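Local coordinates for succinoglycan biosynthesis protein (Bacillus cereus ATCC 14579, PDB 2QGM) that is of unproven function but belongs to the erythromycin esterase-like family, and is named for a part in succinoglycan biosynthesis, at residues F348-E353 with K361-T366. Residues are numbered along the deposited sequence; the frame is centred on the assembly and turned at random.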
ATOM      1  N   PHE A 348      17.030  -0.093  10.069  1.00 20.16           N
ATOM      2  CA  PHE A 348      15.586  -0.059   9.934  1.00 20.08           C
ATOM      3  C   PHE A 348      14.931  -0.920  10.998  1.00 20.65           C
ATOM      4  O   PHE A 348      15.575  -1.777  11.611  1.00 20.05           O
ATOM      5  CB  PHE A 348      15.180  -0.561   8.551  1.00 20.78           C
ATOM      6  CG  PHE A 348      15.673  -1.941   8.248  1.00 21.25           C
ATOM      7  CD1 PHE A 348      14.965  -3.061   8.677  1.00 24.44           C
ATOM      8  CD2 PHE A 348      16.870  -2.125   7.569  1.00 23.32           C
ATOM      9  CE1 PHE A 348      15.450  -4.347   8.433  1.00 24.89           C
ATOM     10  CE2 PHE A 348      17.360  -3.398   7.324  1.00 23.12           C
ATOM     11  CZ  PHE A 348      16.651  -4.512   7.756  1.00 24.61           C
ATOM     12  N   THR A 349      13.641  -0.682  11.203  1.00 19.25           N
ATOM     13  CA  THR A 349      12.846  -1.415  12.179  1.00 20.24           C
ATOM     14  C   THR A 349      12.291  -2.655  11.498  1.00 21.22           C
ATOM     15  O   THR A 349      11.858  -2.590  10.348  1.00 20.93           O
ATOM     16  CB  THR A 349      11.653  -0.575  12.658  1.00 20.02           C
ATOM     17  OG1 THR A 349      12.121   0.639  13.260  1.00 18.41           O
ATOM     18  CG2 THR A 349      10.820  -1.362  13.662  1.00 20.00           C
ATOM     19  N   LEU A 350      12.308  -3.779  12.204  1.00 20.72           N
ATOM     20  CA  LEU A 350      11.776  -5.026  11.655  1.00 24.25           C
ATOM     21  C   LEU A 350      11.453  -5.987  12.797  1.00 26.02           C
ATOM     22  O   LEU A 350      11.626  -5.649  13.966  1.00 24.30           O
ATOM     23  CB  LEU A 350      12.778  -5.666  10.675  1.00 25.05           C
ATOM     24  CG  LEU A 350      14.095  -6.327  11.120  1.00 27.98           C
ATOM     25  CD1 LEU A 350      14.692  -5.579  12.300  1.00 25.40           C
ATOM     26  CD2 LEU A 350      13.855  -7.774  11.490  1.00 29.58           C
ATOM     27  N   TYR A 351      10.978  -7.179  12.454  1.00 29.40           N
ATOM     28  CA  TYR A 351      10.636  -8.185  13.455  1.00 34.19           C
ATOM     29  C   TYR A 351      11.801  -9.049  13.925  1.00 37.59           C
ATOM     30  O   TYR A 351      12.435  -8.758  14.938  1.00 39.52           O
ATOM     31  CB  TYR A 351       9.537  -9.092  12.925  1.00 35.18           C
ATOM     32  CG  TYR A 351       8.153  -8.577  13.201  1.00 35.10           C
ATOM     33  CD1 TYR A 351       7.679  -8.478  14.505  1.00 37.12           C
ATOM     34  CD2 TYR A 351       7.309  -8.207  12.161  1.00 35.80           C
ATOM     35  CE1 TYR A 351       6.393  -8.028  14.770  1.00 37.83           C
ATOM     36  CE2 TYR A 351       6.021  -7.752  12.410  1.00 37.80           C
ATOM     37  CZ  TYR A 351       5.569  -7.667  13.721  1.00 37.91           C
ATOM     38  OH  TYR A 351       4.290  -7.239  13.982  1.00 39.25           O
ATOM     39  N   SER A 352      12.068 -10.125  13.193  1.00 41.46           N
ATOM     40  CA  SER A 352      13.153 -11.038  13.555  1.00 43.40           C
ATOM     41  C   SER A 352      14.135 -11.258  12.403  1.00 44.74           C
ATOM     42  O   SER A 352      13.847 -10.920  11.253  1.00 44.24           O
ATOM     43  CB  SER A 352      12.576 -12.378  14.011  1.00 44.21           C
ATOM     44  OG  SER A 352      11.763 -12.208  15.163  1.00 45.54           O
ATOM     45  N   GLU A 353      15.291 -11.834  12.729  1.00 45.76           N
ATOM     46  CA  GLU A 353      16.351 -12.093  11.759  1.00 45.62           C
ATOM     47  C   GLU A 353      16.185 -13.411  10.994  1.00 45.99           C
ATOM     48  O   GLU A 353      15.070 -13.921  10.839  1.00 46.69           O
ATOM     49  CB  GLU A 353      17.708 -12.085  12.471  1.00 46.33           C
ATOM     50  CG  GLU A 353      17.897 -10.942  13.470  1.00 46.09           C
ATOM     51  CD  GLU A 353      17.611  -9.570  12.882  1.00 46.50           C
ATOM     52  OE1 GLU A 353      16.427  -9.255  12.642  1.00 46.79           O
ATOM     53  OE2 GLU A 353      18.575  -8.813  12.646  1.00 47.22           O
ATOM     54  N   LYS A 361       9.328 -10.094  18.513  1.00 40.33           N
ATOM     55  CA  LYS A 361       9.335  -8.722  19.001  1.00 37.48           C
ATOM     56  C   LYS A 361      10.003  -7.795  17.993  1.00 35.12           C
ATOM     57  O   LYS A 361      10.752  -8.244  17.122  1.00 33.30           O
ATOM     58  CB  LYS A 361      10.050  -8.650  20.356  1.00 39.52           C
ATOM     59  CG  LYS A 361       9.900  -7.317  21.071  1.00 41.67           C
ATOM     60  CD  LYS A 361      10.140  -7.456  22.568  1.00 43.22           C
ATOM     61  CE  LYS A 361       8.986  -8.180  23.250  1.00 42.88           C
ATOM     62  NZ  LYS A 361       9.213  -8.312  24.721  1.00 44.77           N
ATOM     63  N   ILE A 362       9.716  -6.502  18.102  1.00 31.68           N
ATOM     64  CA  ILE A 362      10.280  -5.520  17.187  1.00 30.23           C
ATOM     65  C   ILE A 362      11.718  -5.168  17.564  1.00 28.45           C
ATOM     66  O   ILE A 362      12.015  -4.892  18.727  1.00 28.58           O
ATOM     67  CB  ILE A 362       9.440  -4.217  17.164  1.00 31.15           C
ATOM     68  CG1 ILE A 362       8.059  -4.480  16.558  1.00 32.24           C
ATOM     69  CG2 ILE A 362      10.156  -3.157  16.347  1.00 30.47           C
ATOM     70  CD1 ILE A 362       7.001  -4.864  17.563  1.00 35.97           C
ATOM     71  N   THR A 363      12.600  -5.171  16.570  1.00 25.95           N
ATOM     72  CA  THR A 363      14.011  -4.856  16.781  1.00 24.83           C
ATOM     73  C   THR A 363      14.528  -4.016  15.611  1.00 24.43           C
ATOM     74  O   THR A 363      13.738  -3.471  14.845  1.00 21.92           O
ATOM     75  CB  THR A 363      14.855  -6.146  16.903  1.00 25.12           C
ATOM     76  OG1 THR A 363      16.194  -5.808  17.289  1.00 26.14           O
ATOM     77  CG2 THR A 363      14.884  -6.890  15.574  1.00 25.46           C
ATOM     78  N   THR A 364      15.847  -3.924  15.479  1.00 23.61           N
ATOM     79  CA  THR A 364      16.470  -3.150  14.411  1.00 24.43           C
ATOM     80  C   THR A 364      17.596  -3.924  13.713  1.00 24.03           C
ATOM     81  O   THR A 364      18.277  -4.743  14.334  1.00 23.59           O
ATOM     82  CB  THR A 364      17.055  -1.824  14.961  1.00 26.51           C
ATOM     83  OG1 THR A 364      15.997  -1.013  15.485  1.00 29.84           O
ATOM     84  CG2 THR A 364      17.775  -1.061  13.868  1.00 30.11           C
ATOM     85  N   ASP A 365      17.786  -3.662  12.421  1.00 23.00           N
ATOM     86  CA  ASP A 365      18.837  -4.317  11.656  1.00 24.21           C
ATOM     87  C   ASP A 365      19.460  -3.317  10.686  1.00 23.72           C
ATOM     88  O   ASP A 365      18.998  -2.178  10.580  1.00 21.53           O
ATOM     89  CB  ASP A 365      18.276  -5.532  10.909  1.00 27.60           C
ATOM     90  CG  ASP A 365      19.365  -6.393  10.301  1.00 32.40           C
ATOM     91  OD1 ASP A 365      20.504  -6.359  10.816  1.00 34.21           O
ATOM     92  OD2 ASP A 365      19.085  -7.115   9.317  1.00 36.03           O
ATOM     93  N   THR A 366      20.508  -3.737   9.985  1.00 22.52           N
ATOM     94  CA  THR A 366      21.196  -2.851   9.055  1.00 22.33           C
ATOM     95  C   THR A 366      21.058  -3.290   7.608  1.00 22.56           C
ATOM     96  O   THR A 366      21.108  -4.480   7.296  1.00 21.68           O
ATOM     97  CB  THR A 366      22.694  -2.760   9.412  1.00 21.83           C
ATOM     98  OG1 THR A 366      22.825  -2.444  10.805  1.00 21.48           O
ATOM     99  CG2 THR A 366      23.383  -1.681   8.589  1.00 22.31           C
TER
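Phe348 and Leu350 face Asp365 and Thr363 across a short antiparallel pairing, and four backbone bonds fix the register. Each residue of the two hydrogen-bonded pairs both gives and accepts: Leu350 O takes Thr363 N at 2.8 Å in a nearly straight bond (174°), whereas Leu350 N meets Thr363 O from above the carbonyl plane, and Phe348 and Asp365 exchange a similar pair of bonds. At the non-hydrogen-bonded pair, Thr349 with Thr364, CA-H...O contacts to Thr363 O and Phe348 O fill in.

Side-chain contacts divide between the two faces of the ribbon. On one, the Phe348 ring lies beside Asp365, its CZ 3.7 Å from Asp365 CB, with Asp365 O over a ring face near the rim; Leu350 CD1 sits 3.5 Å from Thr363 CG2, a methyl that falls between backbone N and carbonyl carbon because OG1 is anti to N (chi1 -172°). On the other, the methyls Thr349 CG2 and Ile362 CG2 press tightly together at 3.3 Å, while Thr349 OG1 is hydrogen-bonded to Ser442 OG.

Two like charges also come close, probably unfavourably: Glu353, bent at chi2, brings OE2 to 3.6 Å from Asp365 OD1, the carboxylate planes 72° apart. Asp365 OD1 accepts a weak hydrogen bond from Thr366 N.

The whole is a long-looped beta-hairpin that closely follows strand 336-344 and forms its own small sheet beside the central mixed one of this erythromycin esterase-like fold.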